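Local coordinates for protein poly(ADP-ribose) glycohydrolase (Thermomonospora curvata, PDB 3SIG) that probably hydrolyses the ribose-ribose glycosidic bonds of poly(ADP-ribose) to release ADP-ribose, which it holds in a pocket of its macrodomain-like fold, at residues A[13-18]-A[28-33]; A[78-83]-A[250-255]; A[130-135]-A[172-177]; A[153-158]-A[166-171]; A[199-204]-A[237-242]. All blocks are in the same frame, centred on the assembly; numbering follows the deposited sequence.

Interaction 1 of 5, residues A[13-18]-A[28-33]; sequences EILERG and VPIADH
The base of the antiparallel hairpin of strands 19-21 and 27-29 closes where Gly18, just past the end of helix 2-17, meets Ile30, the N-cap residue of helix 31-39. The carbonyl oxygen of Gly18 is the polar centre. It accepts Ile30 N at 2.9 Å in a nearly straight bond (173° at the hydrogen), the donor standing above the carbonyl plane, and takes a weak second bond from Ala31 N at 3.1 Å. Gly18 illustrates a backbone that demands glycine: at its positive phi of 83° a CB would jam against the preceding carbonyl oxygen and collide with Ala31 CB.

Packing follows from Ile30. Its CG1 lies between the backbone N and the carbonyl carbon (chi1 58°), and this brings CG1 close to Gly18 O and sends CD1 on toward helix 2-17 and Phe156. Cutting it back to an alanine here would probably open a gap between hairpin and helix and take from Ile14 and Leu15 the methyl they share. CD1 lies 4.1 Å from Leu15 CD2, and it presses on Ile14 CG2 at 3.4 Å, tighter than usual van der Waals contact, the two isoleucines crossing at about a right angle.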
# COMPACT_ATOMS: atom_id res chain seq x y z
N GLU A 13 15.58 -3.38 14.11
CA GLU A 13 16.21 -2.97 15.38
C GLU A 13 15.48 -1.75 15.97
O GLU A 13 15.19 -1.70 17.16
CB GLU A 13 17.71 -2.64 15.21
CG GLU A 13 18.36 -2.10 16.50
CD GLU A 13 19.86 -1.77 16.38
OE1 GLU A 13 20.48 -2.10 15.36
OE2 GLU A 13 20.41 -1.17 17.33
N ILE A 14 15.20 -0.79 15.11
CA ILE A 14 14.52 0.44 15.51
C ILE A 14 13.15 0.11 16.09
O ILE A 14 12.74 0.65 17.13
CB ILE A 14 14.42 1.43 14.33
CG1 ILE A 14 15.78 2.06 14.09
CG2 ILE A 14 13.37 2.50 14.59
CD1 ILE A 14 15.87 2.76 12.78
N LEU A 15 12.44 -0.81 15.43
CA LEU A 15 11.10 -1.17 15.89
C LEU A 15 11.18 -1.91 17.22
O LEU A 15 10.26 -1.78 18.03
CB LEU A 15 10.31 -1.96 14.84
CG LEU A 15 10.11 -1.24 13.52
CD1 LEU A 15 9.51 -2.18 12.47
CD2 LEU A 15 9.20 -0.04 13.66
N GLU A 16 12.26 -2.66 17.49
CA GLU A 16 12.43 -3.29 18.79
C GLU A 16 12.81 -2.28 19.89
O GLU A 16 12.31 -2.34 21.01
CB GLU A 16 13.53 -4.33 18.74
CG GLU A 16 13.19 -5.56 17.95
CD GLU A 16 12.08 -6.37 18.60
OE1 GLU A 16 12.15 -6.56 19.85
OE2 GLU A 16 11.16 -6.76 17.86
N ARG A 17 13.75 -1.38 19.59
CA ARG A 17 14.30 -0.48 20.60
C ARG A 17 13.35 0.69 20.86
O ARG A 17 13.42 1.29 21.91
CB ARG A 17 15.67 0.05 20.17
CG ARG A 17 16.75 -1.01 20.11
CD ARG A 17 17.25 -1.37 21.49
NE ARG A 17 18.61 -1.88 21.42
CZ ARG A 17 19.68 -1.14 21.09
NH1 ARG A 17 19.54 0.16 20.82
NH2 ARG A 17 20.88 -1.69 21.03
N GLY A 18 12.51 1.02 19.90
CA GLY A 18 11.52 2.09 20.07
C GLY A 18 12.03 3.50 19.82
O GLY A 18 11.31 4.43 20.13
N VAL A 28 14.83 10.21 18.04
CA VAL A 28 13.41 10.28 17.81
C VAL A 28 12.71 9.06 18.41
O VAL A 28 12.99 7.93 18.03
CB VAL A 28 13.12 10.33 16.28
CG1 VAL A 28 11.61 10.39 16.05
CG2 VAL A 28 13.82 11.51 15.65
N PRO A 29 11.75 9.27 19.33
CA PRO A 29 11.00 8.16 19.91
C PRO A 29 9.86 7.70 19.01
O PRO A 29 9.16 8.56 18.50
CB PRO A 29 10.45 8.77 21.21
CG PRO A 29 10.27 10.20 20.90
CD PRO A 29 11.34 10.57 19.90
N ILE A 30 9.69 6.40 18.83
CA ILE A 30 8.59 5.89 18.00
C ILE A 30 7.82 4.76 18.66
O ILE A 30 6.83 4.28 18.09
CB ILE A 30 9.03 5.40 16.59
CG1 ILE A 30 10.07 4.30 16.65
CG2 ILE A 30 9.50 6.56 15.75
CD1 ILE A 30 10.24 3.60 15.33
N ALA A 31 8.21 4.31 19.85
CA ALA A 31 7.58 3.12 20.41
C ALA A 31 6.08 3.29 20.60
O ALA A 31 5.31 2.38 20.30
CB ALA A 31 8.22 2.73 21.72
N ASP A 32 5.66 4.43 21.11
CA ASP A 32 4.24 4.62 21.36
C ASP A 32 3.45 4.61 20.06
O ASP A 32 2.39 3.97 19.97
CB ASP A 32 3.96 5.94 22.11
CG ASP A 32 4.46 5.94 23.53
OD1 ASP A 32 4.71 4.86 24.11
OD2 ASP A 32 4.60 7.07 24.05
N HIS A 33 3.90 5.33 19.05
CA HIS A 33 3.16 5.34 17.79
C HIS A 33 3.16 3.98 17.12
O HIS A 33 2.13 3.58 16.56
CB HIS A 33 3.70 6.41 16.88
CG HIS A 33 3.30 7.78 17.30
ND1 HIS A 33 3.77 8.92 16.69
CD2 HIS A 33 2.48 8.19 18.29
CE1 HIS A 33 3.26 9.98 17.29
NE2 HIS A 33 2.48 9.57 18.26

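Interaction 2 of 5, residues A[78-83]-A[250-255]; sequences ARRLTG and FAHVVF
With CG anti to the amide nitrogen (chi1 -171°), His252 reaches out from strand 252-255 to meet Leu81 of helix 78-83, while Arg80 runs extended as far as CD and bends at chi3 (58°), carrying its guanidinium round to the same place. Leu81 touches both. Its CD2 sits over one face of the imidazole, offset toward the rim and 4.2 Å from the ring centroid, a CH-pi contact; its CD1 touches His252 CE1 at 3.7 Å and also lies over the centre of one guanidinium face of Arg80. Farther along the strand, Val254 CG2 meets Leu81 CD2 at 3.9 Å, the two side chains sliding past each other from opposite directions. Arg80 NH2 rests against both methyls of Val254, and Arg80 NH1 comes to the edge of the imidazole, 4.4 Å from His252 CE1.

This is helix-on-sheet packing of an alpha/beta fold: the segment axes pass 10.7 Å apart and run roughly antiparallel (158°). No hydrogen bond crosses the contact; the polar ends turn to the neighbouring strand and its exit. Glu68 OE1 shares a hydrogen bond with His252 NE2 and a salt bridge with Arg80 NH2; Arg80 NE forms a salt bridge with Glu72. The shared carboxylate probably offsets whatever charge the histidine carries beside the arginine, letting the two lie close without direct pairing while the Leu81 methyls cover one face of each flat group.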
# COMPACT_ATOMS: atom_id res chain seq x y z
N ALA A 78 2.60 10.53 -0.03
CA ALA A 78 2.01 10.56 1.30
C ALA A 78 2.61 11.67 2.15
O ALA A 78 1.88 12.40 2.84
CB ALA A 78 2.17 9.25 1.98
N ARG A 79 3.91 11.89 2.06
CA ARG A 79 4.56 12.92 2.85
C ARG A 79 4.11 14.29 2.41
O ARG A 79 3.90 15.19 3.24
CB ARG A 79 6.06 12.74 2.71
CG ARG A 79 6.89 13.54 3.68
CD ARG A 79 8.35 13.20 3.50
NE ARG A 79 9.20 13.98 4.38
CZ ARG A 79 10.51 14.14 4.22
NH1 ARG A 79 11.13 13.55 3.23
NH2 ARG A 79 11.21 14.89 5.07
N ARG A 80 4.01 14.50 1.10
CA ARG A 80 3.56 15.77 0.54
C ARG A 80 2.16 16.09 1.04
O ARG A 80 1.88 17.21 1.49
CB ARG A 80 3.62 15.73 -0.98
CG ARG A 80 3.02 16.95 -1.64
CD ARG A 80 3.22 16.99 -3.15
NE ARG A 80 2.66 15.83 -3.85
CZ ARG A 80 1.45 15.78 -4.38
NH1 ARG A 80 0.61 16.81 -4.30
NH2 ARG A 80 1.05 14.69 -5.02
N LEU A 81 1.25 15.14 0.93
CA LEU A 81 -0.12 15.37 1.36
C LEU A 81 -0.20 15.60 2.87
O LEU A 81 -0.96 16.44 3.33
CB LEU A 81 -1.00 14.21 0.94
CG LEU A 81 -1.64 14.32 -0.46
CD1 LEU A 81 -0.66 14.60 -1.60
CD2 LEU A 81 -2.47 13.05 -0.74
N THR A 82 0.59 14.87 3.64
CA THR A 82 0.53 14.96 5.09
C THR A 82 1.01 16.34 5.55
O THR A 82 0.46 16.89 6.51
CB THR A 82 1.37 13.85 5.72
OG1 THR A 82 0.79 12.60 5.40
CG2 THR A 82 1.37 13.99 7.24
N GLY A 83 1.92 16.95 4.82
CA GLY A 83 2.41 18.28 5.19
C GLY A 83 1.36 19.36 4.95
O GLY A 83 1.45 20.47 5.53
N PHE A 250 -13.98 10.90 -2.28
CA PHE A 250 -12.71 11.26 -1.70
C PHE A 250 -12.42 12.72 -2.05
O PHE A 250 -12.90 13.24 -3.06
CB PHE A 250 -11.58 10.33 -2.18
CG PHE A 250 -11.78 8.92 -1.76
CD1 PHE A 250 -11.52 8.55 -0.44
CD2 PHE A 250 -12.34 7.99 -2.60
CE1 PHE A 250 -11.74 7.25 0.00
CE2 PHE A 250 -12.56 6.67 -2.17
CZ PHE A 250 -12.29 6.30 -0.87
N ALA A 251 -11.64 13.38 -1.21
CA ALA A 251 -11.21 14.76 -1.49
C ALA A 251 -10.05 14.80 -2.49
O ALA A 251 -9.97 15.68 -3.35
CB ALA A 251 -10.81 15.47 -0.20
N HIS A 252 -9.13 13.85 -2.39
CA HIS A 252 -7.89 13.88 -3.16
C HIS A 252 -7.38 12.45 -3.31
O HIS A 252 -7.28 11.71 -2.32
CB HIS A 252 -6.88 14.73 -2.39
CG HIS A 252 -5.61 15.06 -3.12
ND1 HIS A 252 -4.64 15.85 -2.54
CD2 HIS A 252 -5.13 14.71 -4.33
CE1 HIS A 252 -3.61 15.97 -3.36
NE2 HIS A 252 -3.89 15.30 -4.47
N VAL A 253 -7.15 12.06 -4.55
CA VAL A 253 -6.54 10.77 -4.87
C VAL A 253 -5.32 11.03 -5.70
O VAL A 253 -5.41 11.70 -6.76
CB VAL A 253 -7.49 9.89 -5.65
CG1 VAL A 253 -6.82 8.59 -6.08
CG2 VAL A 253 -8.76 9.59 -4.82
N VAL A 254 -4.19 10.52 -5.26
CA VAL A 254 -2.95 10.58 -6.05
C VAL A 254 -2.59 9.19 -6.53
O VAL A 254 -2.54 8.25 -5.72
CB VAL A 254 -1.75 11.09 -5.22
CG1 VAL A 254 -0.48 11.21 -6.08
CG2 VAL A 254 -2.06 12.41 -4.54
N PHE A 255 -2.38 9.06 -7.83
CA PHE A 255 -1.76 7.87 -8.40
C PHE A 255 -0.29 8.18 -8.48
O PHE A 255 0.17 8.82 -9.45
CB PHE A 255 -2.39 7.51 -9.75
CG PHE A 255 -3.84 7.14 -9.65
CD1 PHE A 255 -4.23 5.90 -9.22
CD2 PHE A 255 -4.82 8.07 -9.92
CE1 PHE A 255 -5.59 5.56 -9.13
CE2 PHE A 255 -6.17 7.72 -9.83
CZ PHE A 255 -6.54 6.49 -9.40

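Interaction 3 of 5, residues A[130-135]-A[172-177]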
# COMPACT_ATOMS: atom_id res chain seq x y z
N GLN A 130 -3.07 -14.56 10.62
CA GLN A 130 -4.23 -15.18 9.99
C GLN A 130 -4.30 -14.85 8.50
O GLN A 130 -4.76 -15.65 7.70
CB GLN A 130 -5.57 -14.74 10.63
CG GLN A 130 -5.90 -15.36 11.98
CD GLN A 130 -7.37 -15.17 12.34
OE1 GLN A 130 -8.10 -14.45 11.66
NE2 GLN A 130 -7.82 -15.83 13.40
N PHE A 131 -3.94 -13.62 8.14
CA PHE A 131 -3.98 -13.19 6.73
C PHE A 131 -3.06 -14.04 5.87
O PHE A 131 -3.43 -14.58 4.81
CB PHE A 131 -3.62 -11.71 6.67
CG PHE A 131 -3.44 -11.14 5.28
CD1 PHE A 131 -4.45 -10.41 4.67
CD2 PHE A 131 -2.22 -11.23 4.63
CE1 PHE A 131 -4.24 -9.80 3.44
CE2 PHE A 131 -2.00 -10.63 3.39
CZ PHE A 131 -3.02 -9.90 2.81
N TYR A 132 -1.83 -14.16 6.33
CA TYR A 132 -0.80 -14.91 5.63
C TYR A 132 -1.07 -16.40 5.63
O TYR A 132 -0.94 -17.05 4.60
CB TYR A 132 0.59 -14.52 6.20
CG TYR A 132 0.79 -13.05 6.02
CD1 TYR A 132 1.13 -12.54 4.77
CD2 TYR A 132 0.60 -12.15 7.06
CE1 TYR A 132 1.24 -11.16 4.57
CE2 TYR A 132 0.70 -10.80 6.87
CZ TYR A 132 1.05 -10.30 5.62
OH TYR A 132 1.14 -8.92 5.42
N ALA A 133 -1.53 -16.92 6.75
CA ALA A 133 -1.89 -18.34 6.81
C ALA A 133 -3.01 -18.69 5.84
O ALA A 133 -2.97 -19.73 5.17
CB ALA A 133 -2.27 -18.75 8.23
N PHE A 134 -4.02 -17.83 5.75
CA PHE A 134 -5.10 -18.07 4.80
C PHE A 134 -4.56 -18.26 3.40
O PHE A 134 -4.93 -19.18 2.69
CB PHE A 134 -6.12 -16.93 4.81
CG PHE A 134 -7.23 -17.15 3.83
CD1 PHE A 134 -7.10 -16.70 2.53
CD2 PHE A 134 -8.37 -17.86 4.19
CE1 PHE A 134 -8.11 -16.93 1.61
CE2 PHE A 134 -9.37 -18.08 3.26
CZ PHE A 134 -9.23 -17.61 1.98
N HIS A 135 -3.71 -17.35 2.96
CA HIS A 135 -3.20 -17.44 1.59
C HIS A 135 -2.26 -18.61 1.38
O HIS A 135 -2.30 -19.27 0.34
CB HIS A 135 -2.58 -16.12 1.13
CG HIS A 135 -3.57 -15.01 1.04
ND1 HIS A 135 -3.44 -13.82 1.72
CD2 HIS A 135 -4.75 -14.94 0.38
CE1 HIS A 135 -4.50 -13.07 1.48
NE2 HIS A 135 -5.31 -13.73 0.68
N PHE A 172 -2.17 2.47 6.33
CA PHE A 172 -1.95 1.56 5.20
C PHE A 172 -3.12 0.63 5.00
O PHE A 172 -3.77 0.20 5.98
CB PHE A 172 -0.66 0.76 5.34
CG PHE A 172 0.60 1.58 5.14
CD1 PHE A 172 1.00 1.97 3.88
CD2 PHE A 172 1.34 2.02 6.22
CE1 PHE A 172 2.14 2.74 3.70
CE2 PHE A 172 2.51 2.78 6.04
CZ PHE A 172 2.90 3.13 4.78
N LEU A 173 -3.36 0.32 3.73
CA LEU A 173 -4.34 -0.66 3.30
C LEU A 173 -3.55 -1.73 2.59
O LEU A 173 -2.95 -1.45 1.54
CB LEU A 173 -5.33 -0.01 2.34
CG LEU A 173 -5.97 1.29 2.84
CD1 LEU A 173 -6.51 2.17 1.75
CD2 LEU A 173 -7.04 0.96 3.79
N THR A 174 -3.57 -2.96 3.14
CA THR A 174 -2.77 -4.06 2.62
C THR A 174 -3.68 -5.07 1.97
O THR A 174 -4.46 -5.74 2.65
CB THR A 174 -1.92 -4.66 3.78
OG1 THR A 174 -0.90 -3.72 4.10
CG2 THR A 174 -1.25 -5.96 3.48
N SER A 175 -3.59 -5.13 0.64
CA SER A 175 -4.43 -5.99 -0.17
C SER A 175 -3.58 -6.44 -1.35
O SER A 175 -3.05 -5.60 -2.07
CB SER A 175 -5.62 -5.17 -0.69
OG SER A 175 -6.35 -5.85 -1.71
N PRO A 176 -3.44 -7.77 -1.56
CA PRO A 176 -2.63 -8.21 -2.70
C PRO A 176 -3.44 -8.23 -3.98
O PRO A 176 -4.56 -8.74 -4.03
CB PRO A 176 -2.28 -9.65 -2.31
CG PRO A 176 -3.47 -10.10 -1.53
CD PRO A 176 -3.97 -8.89 -0.79
N ALA A 177 -2.88 -7.65 -5.03
CA ALA A 177 -3.47 -7.79 -6.36
C ALA A 177 -3.34 -9.26 -6.76
O ALA A 177 -2.44 -9.96 -6.29
CB ALA A 177 -2.76 -6.90 -7.37
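Thr174 is the first residue of segment 172-177 to touch helix 130-135. Its CG2 lies 4.3 Å from Tyr132 OH and 4.4 Å from Phe131 CZ, and its carbonyl oxygen comes obliquely to the Phe131 ring, 4.1 Å from CE1. The hydroxyl has other work, since OG1 is bonded to Asn93. Ser175 points away from the helix. Pro176 then returns to the contact, with CD against the Phe131 edge at CZ, near the ring plane and 3.9 Å away, and CG near His135 CE1.

Phe131 can reach both residues because its CG is anti to the backbone N (chi1 173°), which turns the ring toward segment 172-177. Its neighbours on the helix hold it: His135 CE1 lies 3.7 Å above one face of the Phe131 ring, and Phe131 CD2 stands over the centre of the Tyr132 ring. The imidazole is fixed in turn by the bond from His135 NE2 to Ser144 OG. Pro176 lies about 7 Å from the bound ADP-ribose, side chain to ligand.

This is helix-on-sheet packing in the macrodomain-like fold, helix 129-138 lying against the end of strand 163-175, which runs between strands 90-94 and 147-157 of the mixed sheet. Ile148 of the latter touches Phe131 and Tyr132, Leu125 of helix 121-125 touches Tyr132 and Thr174, and Ser175 and Leu173 turn away to pack on helix 189-209.

Interaction 4 of 5, residues A[153-158]-A[166-171]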
# COMPACT_ATOMS: atom_id res chain seq x y z
N VAL A 153 0.48 4.44 11.14
CA VAL A 153 1.80 3.84 11.08
C VAL A 153 2.82 4.96 10.91
O VAL A 153 2.76 5.77 9.97
CB VAL A 153 1.91 2.88 9.88
CG1 VAL A 153 3.30 2.33 9.78
CG2 VAL A 153 0.90 1.75 10.05
N PRO A 154 3.85 5.01 11.78
CA PRO A 154 4.87 6.03 11.61
C PRO A 154 5.78 5.70 10.43
O PRO A 154 6.20 4.55 10.26
CB PRO A 154 5.62 5.99 12.96
CG PRO A 154 5.36 4.66 13.50
CD PRO A 154 4.02 4.23 13.00
N VAL A 155 6.09 6.72 9.64
CA VAL A 155 7.01 6.65 8.51
C VAL A 155 8.19 7.51 8.88
O VAL A 155 8.03 8.68 9.28
CB VAL A 155 6.35 7.19 7.23
CG1 VAL A 155 7.31 7.12 6.05
CG2 VAL A 155 5.11 6.40 6.91
N PHE A 156 9.38 6.95 8.77
CA PHE A 156 10.59 7.59 9.30
C PHE A 156 11.81 7.46 8.39
O PHE A 156 12.93 7.74 8.86
CB PHE A 156 10.89 7.08 10.74
CG PHE A 156 10.87 5.57 10.89
CD1 PHE A 156 9.77 4.94 11.45
CD2 PHE A 156 11.95 4.79 10.50
CE1 PHE A 156 9.75 3.57 11.59
CE2 PHE A 156 11.92 3.41 10.62
CZ PHE A 156 10.81 2.81 11.15
N ARG A 157 11.64 7.14 7.10
CA ARG A 157 12.72 7.26 6.13
C ARG A 157 12.23 7.96 4.88
O ARG A 157 11.03 7.85 4.54
CB ARG A 157 13.33 5.91 5.71
CG ARG A 157 13.93 5.10 6.81
CD ARG A 157 14.71 3.92 6.24
NE ARG A 157 15.06 3.00 7.30
CZ ARG A 157 16.21 3.03 7.94
NH1 ARG A 157 17.13 3.91 7.60
NH2 ARG A 157 16.44 2.17 8.91
N ASP A 158 13.13 8.62 4.16
CA ASP A 158 12.85 9.15 2.83
C ASP A 158 13.15 8.11 1.75
O ASP A 158 13.48 6.99 2.06
CB ASP A 158 13.61 10.45 2.60
CG ASP A 158 15.11 10.26 2.49
OD1 ASP A 158 15.66 9.15 2.36
OD2 ASP A 158 15.81 11.31 2.50
N GLU A 166 11.70 14.39 11.39
CA GLU A 166 10.34 14.39 11.90
C GLU A 166 9.53 13.32 11.17
O GLU A 166 9.23 13.47 10.01
CB GLU A 166 9.70 15.77 11.65
CG GLU A 166 8.24 15.87 12.05
CD GLU A 166 8.04 15.86 13.55
OE1 GLU A 166 8.54 16.78 14.23
OE2 GLU A 166 7.38 14.92 14.05
N PRO A 167 9.22 12.26 11.86
CA PRO A 167 8.37 11.21 11.28
C PRO A 167 6.94 11.70 11.06
O PRO A 167 6.50 12.65 11.67
CB PRO A 167 8.40 10.11 12.33
CG PRO A 167 8.82 10.81 13.61
CD PRO A 167 9.64 11.94 13.24
N TYR A 168 6.23 11.05 10.17
CA TYR A 168 4.83 11.36 9.93
C TYR A 168 4.06 10.07 9.97
O TYR A 168 4.64 9.03 9.83
CB TYR A 168 4.64 12.15 8.62
CG TYR A 168 5.07 11.44 7.36
CD1 TYR A 168 6.40 11.34 7.02
CD2 TYR A 168 4.14 10.83 6.53
CE1 TYR A 168 6.81 10.69 5.89
CE2 TYR A 168 4.54 10.19 5.40
CZ TYR A 168 5.86 10.09 5.07
OH TYR A 168 6.25 9.44 3.90
N ARG A 169 2.76 10.13 10.16
CA ARG A 169 1.92 8.95 10.22
C ARG A 169 0.93 8.87 9.09
O ARG A 169 0.33 9.87 8.72
CB ARG A 169 1.17 8.90 11.54
CG ARG A 169 2.10 8.65 12.74
CD ARG A 169 1.33 8.33 14.04
NE ARG A 169 0.71 9.54 14.53
CZ ARG A 169 -0.05 9.59 15.63
NH1 ARG A 169 -0.30 8.49 16.32
NH2 ARG A 169 -0.58 10.75 16.02
N VAL A 170 0.77 7.67 8.54
CA VAL A 170 -0.25 7.37 7.52
C VAL A 170 -0.93 6.10 7.87
O VAL A 170 -0.37 5.25 8.59
CB VAL A 170 0.39 7.22 6.13
CG1 VAL A 170 1.26 8.44 5.79
CG2 VAL A 170 1.25 5.98 6.03
N ALA A 171 -2.11 5.87 7.32
CA ALA A 171 -2.74 4.56 7.37
C ALA A 171 -2.33 3.78 6.15
O ALA A 171 -2.20 4.32 5.04
CB ALA A 171 -4.24 4.69 7.43
O HOH W 1 8.93 9.38 3.37
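Tyr168 bends back over Val155, and the bump of the valine fills the hollow beneath the phenol ring. CB of Val155 stands over one face, 3.8 Å from the ring centroid and displaced toward the rim, in a CH-pi contact; CG1 runs on beneath the outer end of the ring, 3.3 Å from Tyr168 OH. The tyrosine adopts the crowded position, CG between the backbone N and the carbonyl carbon (chi1 61°), and this folds the ring across the neighbouring strand. The other methyl, CG2 of Val155, fits against Val170 CG2 at 4.0 Å.

These residues belong to the beta hairpin of strands 147-157 and 163-175, part of the mixed sheet of the macrodomain-like fold. Val153 with Val170 and Val155 with Tyr168 are two of its antiparallel hydrogen-bonded pairs. The shortest of the four bonds between these segments, Val155 N to Tyr168 O at 2.7 Å, runs nearly along the C=O axis (176°). Between them Pro154 and Arg169 form a non-hydrogen-bonded pair on the other face, where Arg169 CG lies 4.0 Å from Pro154 CA. Toward the turn, Phe156 CB abuts Pro167 CB at 4.2 Å.

Leu75 and Arg79 of helix 74-84 also touch the tyrosine. An alanine in place of Tyr168 would probably leave Val155 without the ring over it and the water at the phenol edge without one of its anchors. That water is 2.7 Å from Tyr168 OH and donates to Arg157 O at 2.8 Å.

Interaction 5 of 5, residues A[199-204]-A[237-242]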
# COMPACT_ATOMS: atom_id res chain seq x y z
N ARG A 199 -12.00 -6.16 -5.66
CA ARG A 199 -11.00 -5.95 -4.63
C ARG A 199 -10.68 -4.49 -4.44
O ARG A 199 -10.62 -4.00 -3.32
CB ARG A 199 -9.75 -6.79 -4.95
CG ARG A 199 -8.77 -6.95 -3.81
CD ARG A 199 -7.77 -8.06 -4.08
NE ARG A 199 -8.44 -9.34 -4.24
CZ ARG A 199 -7.87 -10.43 -4.70
NH1 ARG A 199 -8.59 -11.53 -4.86
NH2 ARG A 199 -6.61 -10.43 -5.07
N ALA A 200 -10.46 -3.78 -5.53
CA ALA A 200 -10.25 -2.34 -5.44
C ALA A 200 -11.44 -1.61 -4.82
O ALA A 200 -11.26 -0.67 -4.03
CB ALA A 200 -9.94 -1.75 -6.81
N ALA A 201 -12.65 -2.06 -5.11
CA ALA A 201 -13.80 -1.43 -4.50
C ALA A 201 -13.75 -1.60 -2.99
O ALA A 201 -14.12 -0.69 -2.23
CB ALA A 201 -15.06 -2.01 -5.04
N LYS A 202 -13.32 -2.78 -2.53
CA LYS A 202 -13.21 -3.06 -1.11
C LYS A 202 -12.10 -2.26 -0.43
O LYS A 202 -12.24 -1.80 0.72
CB LYS A 202 -13.08 -4.58 -0.89
CG LYS A 202 -14.33 -5.31 -1.21
CD LYS A 202 -14.19 -6.82 -1.13
CE LYS A 202 -15.54 -7.49 -1.32
NZ LYS A 202 -15.45 -8.97 -1.20
N VAL A 203 -10.99 -2.07 -1.12
CA VAL A 203 -9.94 -1.19 -0.61
C VAL A 203 -10.49 0.23 -0.40
O VAL A 203 -10.25 0.85 0.67
CB VAL A 203 -8.77 -1.13 -1.63
CG1 VAL A 203 -7.81 -0.01 -1.29
CG2 VAL A 203 -8.02 -2.47 -1.67
N LEU A 204 -11.19 0.77 -1.39
CA LEU A 204 -11.75 2.10 -1.28
C LEU A 204 -12.81 2.15 -0.19
O LEU A 204 -12.90 3.15 0.55
CB LEU A 204 -12.33 2.56 -2.62
CG LEU A 204 -11.36 2.76 -3.77
CD1 LEU A 204 -12.09 3.26 -5.01
CD2 LEU A 204 -10.31 3.67 -3.41
N ALA A 237 -10.52 3.85 -12.51
CA ALA A 237 -11.36 4.84 -13.20
C ALA A 237 -12.83 4.50 -13.12
O ALA A 237 -13.67 5.40 -12.92
CB ALA A 237 -10.95 4.96 -14.66
N GLY A 238 -13.19 3.25 -13.31
CA GLY A 238 -14.58 2.86 -13.23
C GLY A 238 -15.18 3.09 -11.85
O GLY A 238 -16.38 3.32 -11.71
N LEU A 239 -14.36 3.04 -10.81
CA LEU A 239 -14.80 3.27 -9.45
C LEU A 239 -14.89 4.75 -9.11
O LEU A 239 -15.78 5.16 -8.34
CB LEU A 239 -13.85 2.57 -8.46
CG LEU A 239 -13.93 1.04 -8.53
CD1 LEU A 239 -12.73 0.41 -7.77
CD2 LEU A 239 -15.23 0.47 -8.05
N LEU A 240 -14.01 5.55 -9.70
CA LEU A 240 -13.86 6.95 -9.28
C LEU A 240 -14.45 7.95 -10.26
O LEU A 240 -14.73 9.08 -9.87
CB LEU A 240 -12.38 7.30 -9.08
CG LEU A 240 -11.72 6.59 -7.91
CD1 LEU A 240 -10.20 6.69 -8.06
CD2 LEU A 240 -12.15 7.15 -6.56
N LEU A 241 -14.66 7.53 -11.51
CA LEU A 241 -15.10 8.45 -12.58
C LEU A 241 -16.43 8.01 -13.16
O LEU A 241 -16.97 6.95 -12.83
CB LEU A 241 -14.06 8.49 -13.70
CG LEU A 241 -12.64 8.86 -13.33
CD1 LEU A 241 -11.70 8.88 -14.54
CD2 LEU A 241 -12.61 10.18 -12.66
N ASP A 242 -16.98 8.83 -14.04
CA ASP A 242 -18.24 8.57 -14.74
C ASP A 242 -19.33 8.01 -13.85
O ASP A 242 -20.00 7.03 -14.20
CB ASP A 242 -18.02 7.65 -15.94
CG ASP A 242 -19.20 7.68 -16.92
OD1 ASP A 242 -19.90 8.71 -17.03
OD2 ASP A 242 -19.45 6.66 -17.61
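Apolar helix-helix packing between helices 189-209 and 229-240 of the alpha/beta fold joins Leu239 to Ala200, Ala201 and Leu204. Helix 229-240 belongs to the beta-alpha-beta crossover that links the adjacent parallel strands 214-217 and 252-256, and helix 189-209 precedes the first of these strands. Small residues on one helix let the large one on the other come in close: the nearest CA atoms, those of Ala201 and Leu239, are only 6.9 Å apart. No hydrogen bond crosses the contact.

Leu239 carries most of the contact. Its CG is anti to the carbonyl carbon (chi1 -68°), and the forked end this presents to helix 189-209 divides its contacts. CD1 enters between successive residues, 3.7 Å from Ala200 CB and 3.6 Å from the backbone nitrogen Ala201 N, whereas CD2 rests on Ala201 CB at 3.9 Å. Phe246, in the following loop, touches Leu204 and bonds through its backbone to Leu239.

One turn on from Ala200, Leu204 covers the base of the Leu239 side chain. The CD1 methyl of Leu204 lies 3.9 Å from Leu239 CB and 4.2 Å from CD2 of Leu240, the last residue of helix 229-240.

In the fold
The mixed seven-stranded sheet ties most of these contacts together. Interaction 4 pairs strands 147-157 and 163-175; interaction 3 uses the far end of strand 163-175, and interaction 2 packs helix 74-84 on strand 252-256. Along the chain, interaction 1 closes first, and interaction 2 then spans a long loop within which interactions 3, 4 and 5 lie, 4 being nested in 3. Interactions 1 and 4, their centres about 12 Å apart, touch through Ile30 and Phe156, whereas interactions 1 and 5 lie about 35 Å apart, centre to centre, on opposite sides of the chain's centre. Arg199 probably bonds to Pro176 O, joining interactions 3 and 5. Distant sequence parts thus join in one ADP-ribose-binding chain.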